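Local structure of phosphate-binding protein PstS 2 (Streptococcus pneumoniae, 4H1X) at residues K157-M170 with A199-S211. The protein probably serves as the solute-binding component of the PstSACB ABC transporter for phosphate import. Residues are numbered along the deposited sequence; the frame is centred on the assembly and turned at random.
Sequences KLSVVGSTSVSSLM and AVKEKTADIGMVS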
loop_
_atom_site.group_PDB
_atom_site.type_symbol
_atom_site.label_atom_id
_atom_site.label_comp_id
_atom_site.label_asym_id
_atom_site.label_seq_id
_atom_site.Cartn_x
_atom_site.Cartn_y
_atom_site.Cartn_z
ATOM N N LYS A 157 -20.781 -17.003 5.374
ATOM C CA LYS A 157 -20.449 -15.604 5.130
ATOM C C LYS A 157 -19.186 -15.216 5.880
ATOM O O LYS A 157 -18.969 -15.648 7.014
ATOM C CB LYS A 157 -21.620 -14.683 5.537
ATOM C CG LYS A 157 -21.397 -13.186 5.244
ATOM C CD LYS A 157 -22.288 -12.279 6.086
ATOM C CE LYS A 157 -21.518 -11.152 6.747
ATOM N NZ LYS A 157 -21.011 -11.536 8.098
ATOM N N LEU A 158 -18.378 -14.358 5.245
ATOM C CA LEU A 158 -17.176 -13.808 5.825
ATOM C C LEU A 158 -17.267 -12.314 5.808
ATOM O O LEU A 158 -17.745 -11.725 4.817
ATOM C CB LEU A 158 -15.916 -14.230 5.065
ATOM C CG LEU A 158 -15.374 -15.594 5.395
ATOM C CD1 LEU A 158 -14.224 -15.925 4.473
ATOM C CD2 LEU A 158 -14.930 -15.665 6.855
ATOM N N SER A 159 -16.821 -11.694 6.900
ATOM C CA SER A 159 -16.760 -10.235 6.988
ATOM C C SER A 159 -15.301 -9.843 7.102
ATOM O O SER A 159 -14.606 -10.282 8.037
ATOM C CB SER A 159 -17.569 -9.719 8.175
ATOM O OG SER A 159 -17.417 -8.310 8.267
ATOM N N VAL A 160 -14.824 -9.054 6.142
ATOM C CA VAL A 160 -13.425 -8.599 6.091
ATOM C C VAL A 160 -13.459 -7.074 6.208
ATOM O O VAL A 160 -14.153 -6.418 5.430
ATOM C CB VAL A 160 -12.663 -9.109 4.834
ATOM C CG1 VAL A 160 -11.198 -8.696 4.917
ATOM C CG2 VAL A 160 -12.769 -10.638 4.692
ATOM N N VAL A 161 -12.805 -6.508 7.233
ATOM C CA VAL A 161 -12.933 -5.084 7.517
ATOM C C VAL A 161 -11.605 -4.390 7.700
ATOM O O VAL A 161 -10.738 -4.947 8.371
ATOM C CB VAL A 161 -13.770 -4.923 8.831
ATOM C CG1 VAL A 161 -13.861 -3.460 9.272
ATOM C CG2 VAL A 161 -15.172 -5.558 8.697
ATOM N N GLY A 162 -11.491 -3.141 7.223
ATOM C CA GLY A 162 -10.285 -2.383 7.527
ATOM C C GLY A 162 -9.804 -1.380 6.514
ATOM O O GLY A 162 -10.601 -0.746 5.814
ATOM N N SER A 163 -8.484 -1.337 6.358
ATOM C CA SER A 163 -7.784 -0.358 5.516
ATOM C C SER A 163 -8.329 -0.272 4.099
ATOM O O SER A 163 -8.453 -1.290 3.413
ATOM C CB SER A 163 -6.298 -0.689 5.452
ATOM O OG SER A 163 -5.646 0.204 4.570
ATOM N N THR A 164 -8.594 0.971 3.634
ATOM C CA THR A 164 -9.085 1.212 2.275
ATOM C C THR A 164 -8.019 0.772 1.265
ATOM O O THR A 164 -8.343 0.346 0.157
ATOM C CB THR A 164 -9.430 2.697 2.081
ATOM O OG1 THR A 164 -8.255 3.495 2.267
ATOM C CG2 THR A 164 -10.558 3.169 2.996
ATOM N N SER A 165 -6.727 0.903 1.653
ATOM C CA SER A 165 -5.618 0.556 0.754
ATOM C C SER A 165 -5.589 -0.929 0.400
ATOM O O SER A 165 -5.132 -1.291 -0.690
ATOM C CB SER A 165 -4.276 0.937 1.379
ATOM O OG SER A 165 -4.190 2.347 1.518
ATOM N N VAL A 166 -6.057 -1.789 1.316
ATOM C CA VAL A 166 -6.026 -3.238 1.071
ATOM C C VAL A 166 -7.313 -3.727 0.394
ATOM O O VAL A 166 -7.320 -4.841 -0.139
ATOM C CB VAL A 166 -5.792 -3.998 2.405
ATOM C CG1 VAL A 166 -5.510 -5.495 2.162
ATOM C CG2 VAL A 166 -4.665 -3.359 3.211
ATOM N N SER A 167 -8.383 -2.907 0.408
ATOM C CA SER A 167 -9.710 -3.275 -0.113
ATOM C C SER A 167 -9.718 -3.805 -1.544
ATOM O O SER A 167 -10.346 -4.837 -1.793
ATOM C CB SER A 167 -10.667 -2.096 -0.011
ATOM O OG SER A 167 -10.840 -1.754 1.352
ATOM N N SER A 168 -9.054 -3.099 -2.491
ATOM C CA SER A 168 -9.060 -3.518 -3.895
ATOM C C SER A 168 -8.461 -4.910 -4.045
ATOM O O SER A 168 -9.083 -5.757 -4.682
ATOM C CB SER A 168 -8.330 -2.520 -4.790
ATOM O OG SER A 168 -8.501 -2.936 -6.134
ATOM N N LEU A 169 -7.297 -5.148 -3.413
ATOM C CA LEU A 169 -6.629 -6.441 -3.469
ATOM C C LEU A 169 -7.487 -7.533 -2.806
ATOM O O LEU A 169 -7.588 -8.644 -3.347
ATOM C CB LEU A 169 -5.245 -6.381 -2.818
ATOM C CG LEU A 169 -4.494 -7.737 -2.795
ATOM C CD1 LEU A 169 -4.291 -8.308 -4.225
ATOM C CD2 LEU A 169 -3.174 -7.615 -2.066
HETATM N N MSE A 170 -8.113 -7.215 -1.655
HETATM C CA MSE A 170 -8.990 -8.156 -0.958
HETATM C C MSE A 170 -10.149 -8.557 -1.873
HETATM O O MSE A 170 -10.496 -9.738 -1.918
HETATM C CB MSE A 170 -9.502 -7.530 0.347
HETATM C CG MSE A 170 -10.247 -8.499 1.213
HETATM SE SE MSE A 170 -9.182 -10.158 1.531
HETATM C CE MSE A 170 -7.715 -9.531 2.341
ATOM N N ALA A 199 -12.702 -4.330 15.006
ATOM C CA ALA A 199 -13.761 -5.221 14.521
ATOM C C ALA A 199 -13.384 -6.672 14.769
ATOM O O ALA A 199 -14.227 -7.444 15.221
ATOM C CB ALA A 199 -14.017 -4.979 13.037
ATOM N N VAL A 200 -12.100 -7.028 14.570
ATOM C CA VAL A 200 -11.660 -8.411 14.797
ATOM C C VAL A 200 -11.746 -8.727 16.305
ATOM O O VAL A 200 -12.298 -9.754 16.680
ATOM C CB VAL A 200 -10.240 -8.682 14.228
ATOM C CG1 VAL A 200 -9.683 -10.015 14.727
ATOM C CG2 VAL A 200 -10.242 -8.654 12.705
ATOM N N LYS A 201 -11.242 -7.836 17.148
ATOM C CA LYS A 201 -11.258 -8.050 18.602
ATOM C C LYS A 201 -12.692 -8.110 19.154
ATOM O O LYS A 201 -12.978 -8.965 19.991
ATOM C CB LYS A 201 -10.454 -6.964 19.320
ATOM C CG LYS A 201 -8.983 -6.980 18.930
ATOM C CD LYS A 201 -8.167 -6.063 19.824
ATOM C CE LYS A 201 -6.705 -6.230 19.492
ATOM N NZ LYS A 201 -5.845 -5.545 20.487
ATOM N N GLU A 202 -13.600 -7.265 18.627
ATOM C CA GLU A 202 -15.015 -7.196 19.020
ATOM C C GLU A 202 -15.866 -8.313 18.382
ATOM O O GLU A 202 -17.037 -8.464 18.733
ATOM C CB GLU A 202 -15.598 -5.820 18.683
ATOM C CG GLU A 202 -15.053 -4.749 19.615
ATOM C CD GLU A 202 -15.623 -3.350 19.489
ATOM O OE1 GLU A 202 -16.527 -3.133 18.647
ATOM O OE2 GLU A 202 -15.149 -2.460 20.233
ATOM N N LYS A 203 -15.250 -9.136 17.518
ATOM C CA LYS A 203 -15.826 -10.292 16.828
ATOM C C LYS A 203 -16.911 -9.872 15.819
ATOM O O LYS A 203 -17.780 -10.687 15.509
ATOM C CB LYS A 203 -16.364 -11.345 17.838
ATOM C CG LYS A 203 -15.329 -11.857 18.827
ATOM C CD LYS A 203 -15.915 -12.973 19.690
ATOM C CE LYS A 203 -15.102 -13.274 20.913
ATOM N NZ LYS A 203 -15.662 -14.435 21.658
ATOM N N THR A 204 -16.857 -8.622 15.291
ATOM C CA THR A 204 -17.810 -8.137 14.267
ATOM C C THR A 204 -17.228 -8.356 12.848
ATOM O O THR A 204 -17.937 -8.212 11.848
ATOM C CB THR A 204 -18.220 -6.675 14.500
ATOM O OG1 THR A 204 -17.092 -5.824 14.306
ATOM C CG2 THR A 204 -18.856 -6.447 15.880
ATOM N N ALA A 205 -15.922 -8.662 12.772
ATOM C CA ALA A 205 -15.229 -9.015 11.540
ATOM C C ALA A 205 -14.510 -10.311 11.772
ATOM O O ALA A 205 -13.945 -10.521 12.855
ATOM C CB ALA A 205 -14.225 -7.940 11.153
ATOM N N ASP A 206 -14.457 -11.141 10.744
ATOM C CA ASP A 206 -13.713 -12.381 10.807
ATOM C C ASP A 206 -12.223 -12.077 10.590
ATOM O O ASP A 206 -11.362 -12.685 11.215
ATOM C CB ASP A 206 -14.259 -13.361 9.768
ATOM C CG ASP A 206 -15.746 -13.665 9.980
ATOM O OD1 ASP A 206 -16.096 -14.174 11.053
ATOM O OD2 ASP A 206 -16.563 -13.297 9.108
ATOM N N ILE A 207 -11.937 -11.186 9.634
ATOM C CA ILE A 207 -10.561 -10.841 9.264
ATOM C C ILE A 207 -10.456 -9.322 9.159
ATOM O O ILE A 207 -11.372 -8.672 8.623
ATOM C CB ILE A 207 -10.203 -11.523 7.910
ATOM C CG1 ILE A 207 -10.300 -13.080 8.024
ATOM C CG2 ILE A 207 -8.794 -11.138 7.424
ATOM C CD1 ILE A 207 -10.383 -13.824 6.646
ATOM N N GLY A 208 -9.340 -8.792 9.639
ATOM C CA GLY A 208 -9.054 -7.363 9.557
ATOM C C GLY A 208 -7.972 -7.091 8.538
ATOM O O GLY A 208 -7.116 -7.952 8.296
HETATM N N MSE A 209 -8.000 -5.890 7.945
HETATM C CA MSE A 209 -7.030 -5.424 6.954
HETATM C C MSE A 209 -6.326 -4.207 7.520
HETATM O O MSE A 209 -6.983 -3.236 7.897
HETATM C CB MSE A 209 -7.678 -5.057 5.607
HETATM C CG MSE A 209 -8.589 -6.120 5.031
HETATM SE SE MSE A 209 -9.388 -5.459 3.351
HETATM C CE MSE A 209 -10.614 -4.100 4.015
ATOM N N VAL A 210 -5.002 -4.271 7.590
ATOM C CA VAL A 210 -4.144 -3.249 8.214
ATOM C C VAL A 210 -2.999 -2.963 7.246
ATOM O O VAL A 210 -2.230 -3.867 6.948
ATOM C CB VAL A 210 -3.657 -3.762 9.607
ATOM C CG1 VAL A 210 -2.699 -2.756 10.263
ATOM C CG2 VAL A 210 -4.844 -4.063 10.541
ATOM N N SER A 211 -2.877 -1.718 6.748
ATOM C CA SER A 211 -1.837 -1.402 5.745
ATOM C C SER A 211 -0.580 -0.777 6.389
ATOM O O SER A 211 0.039 0.128 5.821
ATOM C CB SER A 211 -2.415 -0.464 4.682
ATOM O OG SER A 211 -3.108 0.587 5.341
HETATM O O HOH W 1 -18.635 -6.520 9.833
#
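With chi1 at -51° and CG beside its own backbone N, selenomethionine Met209 points toward helix 164-170. A bend at chi3 then brings CE to 3.5 Å from Gly162 N. SE rests 3.7 Å from Met170 CB. CG touches Val160 CG1, the two side chains crossing at about a right angle. Val166 slides past in the opposite direction, its CB on Met209 CB. At the other end, Asp206 has chi1 -59°, which turns its carboxylate back to the edge of strand 157-162. Its OD2 accepts a hydrogen bond from Ser159 N on its anti lone pair, 2.7 Å. Ser159 O in turn accepts two N-H groups, from Asp206 and Ile207. Strand 157-162 lies between strands 183-190 and 207-210, all parallel and linked by two beta-alpha-beta crossovers, helices 164-180 and 193-202, in an alpha/beta lobe of the periplasmic-binding-protein fold. The hydrogen bonds Val161 N to Ile207 O and Met209 N to Val161 O, both 2.9 Å, continue the ladder. Ser163 N bonds Met209 O almost straight, but from above the carbonyl plane. On the face opposite Val160 and Ile207, Val161 CG2 packs 3.6 Å from Ala205 CB. Ser163 OG and Ser211 OG share a 2.7 Å hydrogen bond. Nearby, Ser165 OG hydrogen-bonds Arg104 NH1.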